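Local structure of alanine racemase 1 (Caldanaerobacter subterraneus subsp. tengcongensis MB4, 4Y2W) at residues G5-R10 with R369-Y374; T9-Y14 with E246-T251; F250-V255 with T282-Y287; L302-Y307 with I331-V336. The protein belongs to the alanine racemase family, a dimer here, each chain pairing an N-terminal TIM barrel with a C-terminal domain rich in beta strands. The protein carries 1 engineered substitution. All blocks are in the same frame, centred on the assembly; numbering follows the deposited sequence.

Interaction 1: G5-R10 with R369-Y374; sequences GVRPTR and RVPRVY
Val-6 and Arg-7 pack on Pro-371 where the N-terminal loop of the chain meets the start of strand 372-376, in the beta domain that alanine racemases carry beside their TIM barrel. The apolar part centres on the proline ring. Val-6 places CG1 anti to its backbone N (chi1 180°), which sets this methyl 3.6 Å from Pro-371 CG and 4.0 Å from Val-373 CG2. Arg-7 CB lies 3.9 Å from Pro-371 CG, the two side chains crossing at about a right angle, and Val-370 CG1 rests on the backbone of Arg-10, 3.7 Å from its C atom.

Polar contact across the pair is slight. The extended Arg-7 chain carries NH1 to Arg-369 O at 3.0 Å, a weak hydrogen bond. The two guanidinium planes stand 85° apart, and both groups bind one carboxylate, that of Asp-289, which probably offsets their like charges; Arg-369 also forms salt bridges with Asp-317 and with Glu-70 of the second subunit.

Within the loop, Arg-10 folds back at chi3, its NH2 pairing with Asp-4 while NE donates to Pro-8 O at 3.2 Å from above the carbonyl plane.

Interaction 2: T9-Y14 with E246-T251; sequences TRVEVY and ETLRFT
Glu-12 and Arg-249 lie side by side and point the same way from neighbouring antiparallel strands, 10-14 and 248-251, a pairing that sets the N-terminal strand into the mixed sheet of the C-terminal domain. They form a hydrogen-bonded pair, as do Arg-10 and Thr-251 on the same face; two backbone bonds join each pair, and Tyr-14 N adds a fifth to Thr-247 O.

The charged groups meet at a slant, carboxylate and guanidinium planes 47° apart. Arg-249 NH2 makes a salt bridge to Glu-12 OE1 at 3.0 Å, on the syn side but tilted out of the carboxylate plane, while NE adds a weak bond to the same oxygen. Tyr-14 OH donates to Glu-12 OE1 at 2.7 Å from the opposite face of the carboxylate, so one oxygen is gripped from both faces. The bends at chi2 and chi3 of Arg-249 bring its guanidinium alongside this carboxylate, where Glu-334 and Thr-340 O also bind it. Nearer the backbone, Arg-249 CG lies 3.8 Å from Tyr-14 CE1.

Val-11, Phe-250, Val-13 and Leu-248 share the other face. Val-11 CG1 meets Leu-248 CD1 at 3.5 Å, the side chains crossing at about a right angle, and its CG2 lies 3.9 Å from Phe-250 CD1. The phenyl ring turns its edge to the backbone, with Arg-10 O in the ring plane, 3.4 Å from CD1.

Interaction 3: F250-V255 with T282-Y287; sequences FTTRVV and TIPVGY. With ALA (alanine), chain D.
An antiparallel strand pair, 248-260 with 278-283, comes apart here: Val-255 N still donates to Thr-282 O at 3.1 Å, and the second strand then leaves the first through an inverse gamma turn centred on Pro-284, on its way to Tyr-287 of an alanine-binding pocket. The turn is closed by a weak bond from Val-285 N to Ile-283 O.

Beyond the backbone bond, side chains take over. Pro-284 sits between Val-255 and Thr-252: Val-255 CG2 approaches its CG at 3.7 Å, and Thr-252 OG1 lies against the same ring at CG and CD. In Thr-252 the hydroxyl is anti to the backbone N (chi1 -173°) and the methyl falls between N and the carbonyl carbon. The two branches therefore serve different partners. CG2 touches Ile-283 CB at 3.9 Å and Val-285 CG1 at 4.1 Å, while OG1 is hydrogen-bonded to Thr-9 OG1, whose oxygen also bonds Pro-284 O. Through its other methyl, CG2, Val-285 reaches Phe-250 CZ at 4.2 Å.

The second subunit closes in on the strand end, where Arg-138 O of that chain bonds Thr-282 OG1, and its Glu-361 packs on Tyr-287. The alanine is held further by Tyr-268 OH and Met-316 N. Tyr-287 meets its carboxylate with the ring edge, OH donating to OXT of the alanine at 2.8 Å.

Interaction 4: L302-Y307 with I331-V336; sequences LLKGKY and IGDEVV
With chi1 at 167° the Leu-303 side chain extends opposite its amide N and carries CD1 to the start of strand 334-336, against Glu-334 O (3.3 Å) and Asp-333 CB (3.9 Å), with Val-335 CG2 slightly further off. In Lys-304 the bend at chi4 (-84°) turns NZ aside, leaving CE as the atom nearest Asp-333: CE is 3.3 Å from OD2, whereas NZ stays 4.1 Å from that oxygen, too far for a salt bridge. Each polar end looks elsewhere, NZ weakly to Gly-328 O and OD2 to Glu-330 N. The opposite charges probably still attract.

Lys-304 is at a corner of a beta hairpin, strands 300-303 and 306-311 joined by a type I' turn from Leu-303 to Lys-306. The hairpin meets the strand 334-336 through a single antiparallel bridge, the hydrogen-bonded pair Leu-302 and Val-336. Leu-302 N donates to Val-336 O at 3.0 Å and Val-336 N returns a bond to Leu-302 O at 2.9 Å, both donors in the carbonyl plane. Beside them the two CB atoms of Leu-302 and Val-336 come within 4.1 Å. Leu-302 also reaches back into its own hairpin, where its CD2 sits over the centre of one face of the Tyr-307 ring, 3.8 Å above it.

How the interactions relate
From the N terminus, the loop 5-10 pairs with 369-374 in interaction 1, a closure that spans nearly the whole chain and contains the others. Interaction 2 starts on the same residues, Thr-9 and Arg-10, and closes at 246-251, so the entire TIM barrel lies between them in sequence. Interaction 3 begins where that one ends, sharing Phe-250 and Thr-251, and makes a short closure at 282-287; interaction 4 follows it in series. None cross. Strand 10-14 runs beside 372-376, tying interaction 1 to interaction 2, and strand 248-260 is common ground, with 10-14, 278-283 and 334-336 as neighbours in one sheet; through the last of these, interaction 4 joins interactions 2 and 3.

Interaction 1: G5-R10 with R369-Y374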
loop_
_atom_site.group_PDB
_atom_site.type_symbol
_atom_site.label_atom_id
_atom_site.label_comp_id
_atom_site.label_asym_id
_atom_site.label_seq_id
_atom_site.Cartn_x
_atom_site.Cartn_y
_atom_site.Cartn_z
ATOM N N GLY A 5 22.117 6.473 -3.982
ATOM C CA GLY A 5 21.864 5.545 -2.883
ATOM C C GLY A 5 20.420 5.100 -2.735
ATOM O O GLY A 5 20.161 3.982 -2.301
ATOM N N VAL A 6 19.481 5.970 -3.098
ATOM C CA VAL A 6 18.053 5.683 -2.960
ATOM C C VAL A 6 17.552 4.859 -4.145
ATOM O O VAL A 6 18.077 4.969 -5.253
ATOM C CB VAL A 6 17.234 6.990 -2.846
ATOM C CG1 VAL A 6 15.741 6.698 -2.714
ATOM C CG2 VAL A 6 17.716 7.810 -1.658
ATOM N N ARG A 7 16.535 4.033 -3.903
ATOM C CA ARG A 7 15.916 3.226 -4.955
ATOM C C ARG A 7 15.521 4.099 -6.147
ATOM O O ARG A 7 15.088 5.241 -5.959
ATOM C CB ARG A 7 14.677 2.508 -4.413
ATOM C CG ARG A 7 14.002 1.579 -5.409
ATOM C CD ARG A 7 12.646 1.131 -4.909
ATOM N NE ARG A 7 11.946 0.320 -5.901
ATOM C CZ ARG A 7 10.668 -0.048 -5.819
ATOM N NH1 ARG A 7 9.917 0.324 -4.788
ATOM N NH2 ARG A 7 10.134 -0.784 -6.783
ATOM N N PRO A 8 15.664 3.571 -7.379
ATOM C CA PRO A 8 15.254 4.351 -8.547
ATOM C C PRO A 8 13.794 4.808 -8.469
ATOM O O PRO A 8 13.521 6.004 -8.592
ATOM C CB PRO A 8 15.474 3.380 -9.711
ATOM C CG PRO A 8 16.537 2.457 -9.235
ATOM C CD PRO A 8 16.286 2.293 -7.769
ATOM N N THR A 9 12.877 3.865 -8.259
ATOM C CA THR A 9 11.464 4.187 -8.064
ATOM C C THR A 9 11.303 4.878 -6.713
ATOM O O THR A 9 11.674 4.318 -5.684
ATOM C CB THR A 9 10.588 2.921 -8.127
ATOM O OG1 THR A 9 10.579 2.420 -9.467
ATOM C CG2 THR A 9 9.158 3.208 -7.704
ATOM N N ARG A 10 10.757 6.095 -6.721
ATOM C CA ARG A 10 10.714 6.921 -5.512
ATOM C C ARG A 10 9.600 7.958 -5.518
ATOM O O ARG A 10 9.040 8.290 -6.564
ATOM C CB ARG A 10 12.045 7.655 -5.340
ATOM C CG ARG A 10 12.325 8.703 -6.412
ATOM C CD ARG A 10 13.738 9.249 -6.304
ATOM N NE ARG A 10 14.748 8.229 -6.585
ATOM C CZ ARG A 10 16.061 8.409 -6.455
ATOM N NH1 ARG A 10 16.554 9.572 -6.048
ATOM N NH2 ARG A 10 16.889 7.413 -6.734
ATOM N N ARG A 369 7.322 -0.051 -0.076
ATOM C CA ARG A 369 8.543 -0.252 -0.860
ATOM C C ARG A 369 9.075 1.026 -1.518
ATOM O O ARG A 369 10.246 1.080 -1.892
ATOM C CB ARG A 369 8.316 -1.328 -1.927
ATOM C CG ARG A 369 9.584 -2.045 -2.355
ATOM C CD ARG A 369 9.284 -3.350 -3.072
ATOM N NE ARG A 369 8.543 -3.156 -4.316
ATOM C CZ ARG A 369 8.177 -4.141 -5.134
ATOM N NH1 ARG A 369 8.482 -5.404 -4.855
ATOM N NH2 ARG A 369 7.503 -3.864 -6.241
ATOM N N VAL A 370 8.221 2.040 -1.658
ATOM C CA VAL A 370 8.609 3.306 -2.270
ATOM C C VAL A 370 9.233 4.237 -1.225
ATOM O O VAL A 370 8.533 4.733 -0.341
ATOM C CB VAL A 370 7.389 4.008 -2.901
ATOM C CG1 VAL A 370 7.797 5.325 -3.555
ATOM C CG2 VAL A 370 6.707 3.092 -3.909
ATOM N N PRO A 371 10.553 4.489 -1.317
ATOM C CA PRO A 371 11.133 5.431 -0.363
ATOM C C PRO A 371 10.653 6.855 -0.614
ATOM O O PRO A 371 10.325 7.204 -1.748
ATOM C CB PRO A 371 12.631 5.316 -0.629
ATOM C CG PRO A 371 12.715 4.921 -2.056
ATOM C CD PRO A 371 11.560 3.990 -2.268
ATOM N N ARG A 372 10.607 7.655 0.449
ATOM C CA ARG A 372 10.242 9.063 0.355
ATOM C C ARG A 372 11.488 9.921 0.490
ATOM O O ARG A 372 12.213 9.816 1.478
ATOM C CB ARG A 372 9.237 9.439 1.445
ATOM C CG ARG A 372 7.785 9.178 1.086
ATOM C CD ARG A 372 7.469 7.697 0.977
ATOM N NE ARG A 372 6.026 7.471 0.946
ATOM C CZ ARG A 372 5.445 6.280 0.832
ATOM N NH1 ARG A 372 6.170 5.177 0.728
ATOM N NH2 ARG A 372 4.123 6.190 0.820
ATOM N N VAL A 373 11.732 10.755 -0.519
ATOM C CA VAL A 373 12.835 11.709 -0.515
ATOM C C VAL A 373 12.241 13.096 -0.283
ATOM O O VAL A 373 11.195 13.423 -0.847
ATOM C CB VAL A 373 13.605 11.671 -1.852
ATOM C CG1 VAL A 373 14.793 12.622 -1.824
ATOM C CG2 VAL A 373 14.069 10.252 -2.152
ATOM N N TYR A 374 12.910 13.906 0.540
ATOM C CA TYR A 374 12.355 15.182 1.006
ATOM C C TYR A 374 13.138 16.400 0.523
ATOM O O TYR A 374 14.368 16.424 0.589
ATOM C CB TYR A 374 12.262 15.176 2.533
ATOM C CG TYR A 374 11.238 14.186 3.031
ATOM C CD1 TYR A 374 9.886 14.514 3.070
ATOM C CD2 TYR A 374 11.613 12.909 3.429
ATOM C CE1 TYR A 374 8.938 13.603 3.506
ATOM C CE2 TYR A 374 10.673 11.993 3.872
ATOM C CZ TYR A 374 9.337 12.345 3.905
ATOM O OH TYR A 374 8.406 11.438 4.342
#

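Interaction 2: T9-Y14 with E246-T251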
loop_
_atom_site.group_PDB
_atom_site.type_symbol
_atom_site.label_atom_id
_atom_site.label_comp_id
_atom_site.label_asym_id
_atom_site.label_seq_id
_atom_site.Cartn_x
_atom_site.Cartn_y
_atom_site.Cartn_z
ATOM N N THR A 9 12.877 3.865 -8.259
ATOM C CA THR A 9 11.464 4.187 -8.064
ATOM C C THR A 9 11.303 4.878 -6.713
ATOM O O THR A 9 11.674 4.318 -5.684
ATOM C CB THR A 9 10.588 2.921 -8.127
ATOM O OG1 THR A 9 10.579 2.420 -9.467
ATOM C CG2 THR A 9 9.158 3.208 -7.704
ATOM N N ARG A 10 10.757 6.095 -6.721
ATOM C CA ARG A 10 10.714 6.921 -5.512
ATOM C C ARG A 10 9.600 7.958 -5.518
ATOM O O ARG A 10 9.040 8.290 -6.564
ATOM C CB ARG A 10 12.045 7.655 -5.340
ATOM C CG ARG A 10 12.325 8.703 -6.412
ATOM C CD ARG A 10 13.738 9.249 -6.304
ATOM N NE ARG A 10 14.748 8.229 -6.585
ATOM C CZ ARG A 10 16.061 8.409 -6.455
ATOM N NH1 ARG A 10 16.554 9.572 -6.048
ATOM N NH2 ARG A 10 16.889 7.413 -6.734
ATOM N N VAL A 11 9.307 8.476 -4.327
ATOM C CA VAL A 11 8.434 9.628 -4.156
ATOM C C VAL A 11 9.287 10.800 -3.699
ATOM O O VAL A 11 10.028 10.685 -2.728
ATOM C CB VAL A 11 7.319 9.341 -3.126
ATOM C CG1 VAL A 11 6.827 10.617 -2.459
ATOM C CG2 VAL A 11 6.160 8.625 -3.799
ATOM N N GLU A 12 9.190 11.916 -4.415
ATOM C CA GLU A 12 9.842 13.155 -4.010
ATOM C C GLU A 12 8.807 14.055 -3.337
ATOM O O GLU A 12 7.868 14.526 -3.993
ATOM C CB GLU A 12 10.457 13.863 -5.222
ATOM C CG GLU A 12 11.602 13.103 -5.876
ATOM C CD GLU A 12 12.214 13.828 -7.066
ATOM O OE1 GLU A 12 11.613 14.801 -7.566
ATOM O OE2 GLU A 12 13.306 13.413 -7.511
ATOM N N VAL A 13 8.969 14.273 -2.032
ATOM C CA VAL A 13 8.061 15.129 -1.263
ATOM C C VAL A 13 8.620 16.545 -1.149
ATOM O O VAL A 13 9.734 16.744 -0.658
ATOM C CB VAL A 13 7.816 14.558 0.148
ATOM C CG1 VAL A 13 7.040 15.539 1.016
ATOM C CG2 VAL A 13 7.081 13.233 0.046
ATOM N N TYR A 14 7.835 17.522 -1.596
ATOM C CA TYR A 14 8.241 18.926 -1.571
ATOM C C TYR A 14 7.608 19.629 -0.381
ATOM O O TYR A 14 6.476 20.099 -0.446
ATOM C CB TYR A 14 7.882 19.604 -2.895
ATOM C CG TYR A 14 8.701 19.045 -4.030
ATOM C CD1 TYR A 14 8.360 17.834 -4.622
ATOM C CD2 TYR A 14 9.848 19.690 -4.469
ATOM C CE1 TYR A 14 9.124 17.293 -5.642
ATOM C CE2 TYR A 14 10.620 19.159 -5.490
ATOM C CZ TYR A 14 10.250 17.958 -6.073
ATOM O OH TYR A 14 11.007 17.423 -7.087
ATOM N N GLU A 246 2.547 21.820 -6.381
ATOM C CA GLU A 246 2.727 20.377 -6.446
ATOM C C GLU A 246 3.585 19.914 -5.277
ATOM O O GLU A 246 4.699 20.411 -5.090
ATOM C CB GLU A 246 3.387 19.997 -7.771
ATOM C CG GLU A 246 3.267 18.530 -8.140
ATOM C CD GLU A 246 3.873 18.242 -9.497
ATOM O OE1 GLU A 246 3.101 18.066 -10.456
ATOM O OE2 GLU A 246 5.120 18.222 -9.609
ATOM N N THR A 247 3.058 18.972 -4.493
ATOM C CA THR A 247 3.711 18.519 -3.263
ATOM C C THR A 247 4.421 17.174 -3.399
ATOM O O THR A 247 5.375 16.906 -2.666
ATOM C CB THR A 247 2.702 18.410 -2.106
ATOM O OG1 THR A 247 1.594 17.599 -2.508
ATOM C CG2 THR A 247 2.198 19.781 -1.705
ATOM N N LEU A 248 3.955 16.333 -4.322
ATOM C CA LEU A 248 4.528 15.003 -4.517
ATOM C C LEU A 248 4.827 14.714 -5.979
ATOM O O LEU A 248 3.994 14.968 -6.848
ATOM C CB LEU A 248 3.568 13.941 -3.992
ATOM C CG LEU A 248 4.010 12.483 -4.148
ATOM C CD1 LEU A 248 3.519 11.662 -2.964
ATOM C CD2 LEU A 248 3.548 11.869 -5.466
ATOM N N ARG A 249 6.012 14.162 -6.240
ATOM C CA ARG A 249 6.337 13.615 -7.558
ATOM C C ARG A 249 6.699 12.132 -7.441
ATOM O O ARG A 249 7.715 11.778 -6.841
ATOM C CB ARG A 249 7.482 14.388 -8.210
ATOM C CG ARG A 249 7.158 15.836 -8.538
ATOM C CD ARG A 249 7.914 16.293 -9.776
ATOM N NE ARG A 249 9.340 15.979 -9.685
ATOM C CZ ARG A 249 10.151 15.754 -10.720
ATOM N NH1 ARG A 249 9.709 15.796 -11.975
ATOM N NH2 ARG A 249 11.428 15.474 -10.493
ATOM N N PHE A 250 5.856 11.275 -8.010
ATOM C CA PHE A 250 6.074 9.833 -8.009
ATOM C C PHE A 250 6.874 9.497 -9.259
ATOM O O PHE A 250 6.357 9.598 -10.366
ATOM C CB PHE A 250 4.721 9.109 -7.995
ATOM C CG PHE A 250 4.794 7.624 -7.748
ATOM C CD1 PHE A 250 5.966 6.995 -7.330
ATOM C CD2 PHE A 250 3.648 6.851 -7.899
ATOM C CE1 PHE A 250 5.997 5.631 -7.101
ATOM C CE2 PHE A 250 3.674 5.489 -7.669
ATOM C CZ PHE A 250 4.850 4.876 -7.269
ATOM N N THR A 251 8.139 9.120 -9.077
ATOM C CA THR A 251 9.069 8.964 -10.196
ATOM C C THR A 251 9.809 7.624 -10.189
ATOM O O THR A 251 9.885 6.945 -9.161
ATOM C CB THR A 251 10.112 10.098 -10.197
ATOM O OG1 THR A 251 11.089 9.866 -9.176
ATOM C CG2 THR A 251 9.438 11.452 -9.962
#

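Interaction 3: F250-V255 with T282-Y287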
loop_
_atom_site.group_PDB
_atom_site.type_symbol
_atom_site.label_atom_id
_atom_site.label_comp_id
_atom_site.label_asym_id
_atom_site.label_seq_id
_atom_site.Cartn_x
_atom_site.Cartn_y
_atom_site.Cartn_z
ATOM N N PHE A 250 5.856 11.275 -8.010
ATOM C CA PHE A 250 6.074 9.833 -8.009
ATOM C C PHE A 250 6.874 9.497 -9.259
ATOM O O PHE A 250 6.357 9.598 -10.366
ATOM C CB PHE A 250 4.721 9.109 -7.995
ATOM C CG PHE A 250 4.794 7.624 -7.748
ATOM C CD1 PHE A 250 5.966 6.995 -7.330
ATOM C CD2 PHE A 250 3.648 6.851 -7.899
ATOM C CE1 PHE A 250 5.997 5.631 -7.101
ATOM C CE2 PHE A 250 3.674 5.489 -7.669
ATOM C CZ PHE A 250 4.850 4.876 -7.269
ATOM N N THR A 251 8.139 9.120 -9.077
ATOM C CA THR A 251 9.069 8.964 -10.196
ATOM C C THR A 251 9.809 7.624 -10.189
ATOM O O THR A 251 9.885 6.945 -9.161
ATOM C CB THR A 251 10.112 10.098 -10.197
ATOM O OG1 THR A 251 11.089 9.866 -9.176
ATOM C CG2 THR A 251 9.438 11.452 -9.962
ATOM N N THR A 252 10.345 7.259 -11.352
ATOM C CA THR A 252 11.205 6.083 -11.500
ATOM C C THR A 252 12.230 6.310 -12.613
ATOM O O THR A 252 12.323 7.411 -13.157
ATOM C CB THR A 252 10.389 4.810 -11.782
ATOM O OG1 THR A 252 11.256 3.673 -11.744
ATOM C CG2 THR A 252 9.704 4.876 -13.140
ATOM N N ARG A 253 13.002 5.277 -12.945
ATOM C CA ARG A 253 14.097 5.420 -13.905
ATOM C C ARG A 253 14.061 4.371 -15.008
ATOM O O ARG A 253 13.519 3.278 -14.831
ATOM C CB ARG A 253 15.445 5.333 -13.188
ATOM C CG ARG A 253 15.658 6.388 -12.115
ATOM C CD ARG A 253 15.973 7.747 -12.710
ATOM N NE ARG A 253 15.725 8.821 -11.748
ATOM C CZ ARG A 253 16.235 10.051 -11.818
ATOM N NH1 ARG A 253 17.051 10.409 -12.810
ATOM N NH2 ARG A 253 15.930 10.931 -10.875
ATOM N N VAL A 254 14.662 4.712 -16.145
ATOM C CA VAL A 254 14.806 3.761 -17.235
ATOM C C VAL A 254 15.897 2.772 -16.835
ATOM O O VAL A 254 17.017 3.161 -16.495
ATOM C CB VAL A 254 15.141 4.444 -18.578
ATOM C CG1 VAL A 254 15.294 3.403 -19.679
ATOM C CG2 VAL A 254 14.055 5.446 -18.954
ATOM N N VAL A 255 15.535 1.496 -16.859
ATOM C CA VAL A 255 16.382 0.415 -16.372
ATOM C C VAL A 255 16.830 -0.517 -17.506
ATOM O O VAL A 255 17.820 -1.233 -17.365
ATOM C CB VAL A 255 15.633 -0.339 -15.232
ATOM C CG1 VAL A 255 15.696 -1.858 -15.362
ATOM C CG2 VAL A 255 16.134 0.129 -13.872
ATOM N N THR A 282 11.991 -0.667 -20.020
ATOM C CA THR A 282 11.436 -1.313 -18.842
ATOM C C THR A 282 11.748 -0.425 -17.639
ATOM O O THR A 282 12.851 0.123 -17.529
ATOM C CB THR A 282 12.042 -2.712 -18.633
ATOM O OG1 THR A 282 12.004 -3.442 -19.865
ATOM C CG2 THR A 282 11.277 -3.477 -17.575
ATOM N N ILE A 283 10.781 -0.282 -16.740
ATOM C CA ILE A 283 10.955 0.573 -15.571
ATOM C C ILE A 283 10.612 -0.202 -14.303
ATOM O O ILE A 283 9.621 -0.934 -14.265
ATOM C CB ILE A 283 10.127 1.876 -15.674
ATOM C CG1 ILE A 283 8.673 1.588 -16.085
ATOM C CG2 ILE A 283 10.771 2.833 -16.671
ATOM C CD1 ILE A 283 7.844 2.836 -16.317
ATOM N N PRO A 284 11.430 -0.045 -13.251
ATOM C CA PRO A 284 11.282 -0.876 -12.064
ATOM C C PRO A 284 10.186 -0.376 -11.120
ATOM O O PRO A 284 10.435 -0.158 -9.934
ATOM C CB PRO A 284 12.666 -0.784 -11.420
ATOM C CG PRO A 284 13.112 0.602 -11.748
ATOM C CD PRO A 284 12.523 0.932 -13.096
ATOM N N VAL A 285 8.977 -0.206 -11.653
ATOM C CA VAL A 285 7.809 0.109 -10.841
ATOM C C VAL A 285 6.637 -0.761 -11.284
ATOM O O VAL A 285 6.380 -0.911 -12.478
ATOM C CB VAL A 285 7.436 1.610 -10.905
ATOM C CG1 VAL A 285 6.951 2.014 -12.294
ATOM C CG2 VAL A 285 6.391 1.945 -9.843
ATOM N N GLY A 286 5.939 -1.343 -10.314
ATOM C CA GLY A 286 4.801 -2.213 -10.595
ATOM C C GLY A 286 3.675 -1.986 -9.609
ATOM O O GLY A 286 3.667 -0.981 -8.902
ATOM N N TYR A 287 2.728 -2.921 -9.552
ATOM C CA TYR A 287 1.523 -2.724 -8.735
ATOM C C TYR A 287 1.752 -2.869 -7.232
ATOM O O TYR A 287 0.978 -2.333 -6.434
ATOM C CB TYR A 287 0.354 -3.604 -9.204
ATOM C CG TYR A 287 0.616 -5.093 -9.314
ATOM C CD1 TYR A 287 0.698 -5.896 -8.181
ATOM C CD2 TYR A 287 0.731 -5.705 -10.560
ATOM C CE1 TYR A 287 0.914 -7.262 -8.285
ATOM C CE2 TYR A 287 0.944 -7.068 -10.673
ATOM C CZ TYR A 287 1.035 -7.841 -9.534
ATOM O OH TYR A 287 1.257 -9.191 -9.653
HETATM N N ALA D . 5.831 -11.632 -11.866
HETATM C CA ALA D . 4.391 -11.754 -11.502
HETATM C C ALA D . 3.680 -10.418 -11.719
HETATM O O ALA D . 4.324 -9.370 -11.717
HETATM C CB ALA D . 4.242 -12.221 -10.058
HETATM O OXT ALA D . 2.459 -10.339 -11.904
#

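Interaction 4: L302-Y307 with I331-V336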
loop_
_atom_site.group_PDB
_atom_site.type_symbol
_atom_site.label_atom_id
_atom_site.label_comp_id
_atom_site.label_asym_id
_atom_site.label_seq_id
_atom_site.Cartn_x
_atom_site.Cartn_y
_atom_site.Cartn_z
ATOM N N LEU A 302 5.301 10.434 -18.118
ATOM C CA LEU A 302 6.134 11.502 -18.659
ATOM C C LEU A 302 7.598 11.093 -18.685
ATOM O O LEU A 302 8.121 10.569 -17.702
ATOM C CB LEU A 302 5.968 12.784 -17.845
ATOM C CG LEU A 302 4.624 13.497 -17.989
ATOM C CD1 LEU A 302 4.510 14.625 -16.975
ATOM C CD2 LEU A 302 4.443 14.027 -19.405
ATOM N N LEU A 303 8.242 11.339 -19.821
ATOM C CA LEU A 303 9.659 11.061 -20.015
ATOM C C LEU A 303 10.207 12.121 -20.952
ATOM O O LEU A 303 9.845 12.146 -22.131
ATOM C CB LEU A 303 9.851 9.669 -20.621
ATOM C CG LEU A 303 11.237 9.323 -21.184
ATOM C CD1 LEU A 303 12.309 9.420 -20.108
ATOM C CD2 LEU A 303 11.232 7.940 -21.819
ATOM N N LYS A 304 11.058 13.000 -20.426
ATOM C CA LYS A 304 11.619 14.121 -21.190
ATOM C C LYS A 304 10.534 15.066 -21.711
ATOM O O LYS A 304 10.667 15.642 -22.792
ATOM C CB LYS A 304 12.472 13.612 -22.360
ATOM C CG LYS A 304 13.635 12.724 -21.954
ATOM C CD LYS A 304 14.224 12.022 -23.165
ATOM C CE LYS A 304 15.678 11.646 -22.948
ATOM N NZ LYS A 304 16.600 12.777 -23.248
ATOM N N GLY A 305 9.459 15.219 -20.939
ATOM C CA GLY A 305 8.336 16.072 -21.331
ATOM C C GLY A 305 7.450 15.505 -22.429
ATOM O O GLY A 305 6.598 16.218 -22.963
ATOM N N LYS A 306 7.641 14.230 -22.765
ATOM C CA LYS A 306 6.832 13.543 -23.769
ATOM C C LYS A 306 6.006 12.471 -23.077
ATOM O O LYS A 306 6.444 11.887 -22.081
ATOM C CB LYS A 306 7.717 12.882 -24.831
ATOM C CG LYS A 306 8.666 13.819 -25.558
ATOM C CD LYS A 306 7.945 14.696 -26.564
ATOM C CE LYS A 306 8.917 15.640 -27.248
ATOM N NZ LYS A 306 8.263 16.426 -28.331
ATOM N N TYR A 307 4.819 12.208 -23.611
ATOM C CA TYR A 307 3.972 11.140 -23.098
ATOM C C TYR A 307 4.389 9.795 -23.688
ATOM O O TYR A 307 4.563 9.667 -24.902
ATOM C CB TYR A 307 2.503 11.430 -23.401
ATOM C CG TYR A 307 1.926 12.494 -22.499
ATOM C CD1 TYR A 307 1.352 12.154 -21.277
ATOM C CD2 TYR A 307 1.973 13.839 -22.853
ATOM C CE1 TYR A 307 0.829 13.120 -20.440
ATOM C CE2 TYR A 307 1.453 14.812 -22.019
ATOM C CZ TYR A 307 0.881 14.445 -20.813
ATOM O OH TYR A 307 0.359 15.400 -19.973
ATOM N N ILE A 331 19.714 5.085 -20.254
ATOM C CA ILE A 331 19.544 4.359 -19.003
ATOM C C ILE A 331 19.684 5.365 -17.867
ATOM O O ILE A 331 20.683 6.083 -17.793
ATOM C CB ILE A 331 20.607 3.246 -18.839
ATOM C CG1 ILE A 331 20.560 2.250 -20.010
ATOM C CG2 ILE A 331 20.434 2.529 -17.507
ATOM C CD1 ILE A 331 19.221 1.573 -20.219
ATOM N N GLY A 332 18.679 5.428 -16.997
ATOM C CA GLY A 332 18.695 6.351 -15.867
ATOM C C GLY A 332 18.000 7.677 -16.122
ATOM O O GLY A 332 18.095 8.594 -15.302
ATOM N N ASP A 333 17.308 7.795 -17.253
ATOM C CA ASP A 333 16.439 8.947 -17.476
ATOM C C ASP A 333 15.238 8.843 -16.546
ATOM O O ASP A 333 14.702 7.754 -16.331
ATOM C CB ASP A 333 15.970 9.029 -18.931
ATOM C CG ASP A 333 17.068 9.483 -19.879
ATOM O OD1 ASP A 333 18.083 10.053 -19.409
ATOM O OD2 ASP A 333 16.912 9.269 -21.103
ATOM N N GLU A 334 14.830 9.978 -15.990
ATOM C CA GLU A 334 13.703 10.027 -15.066
ATOM C C GLU A 334 12.392 9.734 -15.792
ATOM O O GLU A 334 12.175 10.207 -16.912
ATOM C CB GLU A 334 13.638 11.407 -14.412
ATOM C CG GLU A 334 12.511 11.592 -13.409
ATOM C CD GLU A 334 12.502 12.982 -12.808
ATOM O OE1 GLU A 334 12.378 13.096 -11.570
ATOM O OE2 GLU A 334 12.628 13.957 -13.575
ATOM N N VAL A 335 11.527 8.952 -15.151
ATOM C CA VAL A 335 10.183 8.695 -15.661
ATOM C C VAL A 335 9.171 9.070 -14.584
ATOM O O VAL A 335 9.148 8.464 -13.514
ATOM C CB VAL A 335 9.997 7.221 -16.062
ATOM C CG1 VAL A 335 8.557 6.954 -16.483
ATOM C CG2 VAL A 335 10.960 6.858 -17.183
ATOM N N VAL A 336 8.343 10.070 -14.869
ATOM C CA VAL A 336 7.379 10.578 -13.895
ATOM C C VAL A 336 6.032 9.875 -14.059
ATOM O O VAL A 336 5.485 9.798 -15.155
ATOM C CB VAL A 336 7.211 12.111 -14.014
ATOM C CG1 VAL A 336 6.142 12.625 -13.056
ATOM C CG2 VAL A 336 8.538 12.800 -13.742
#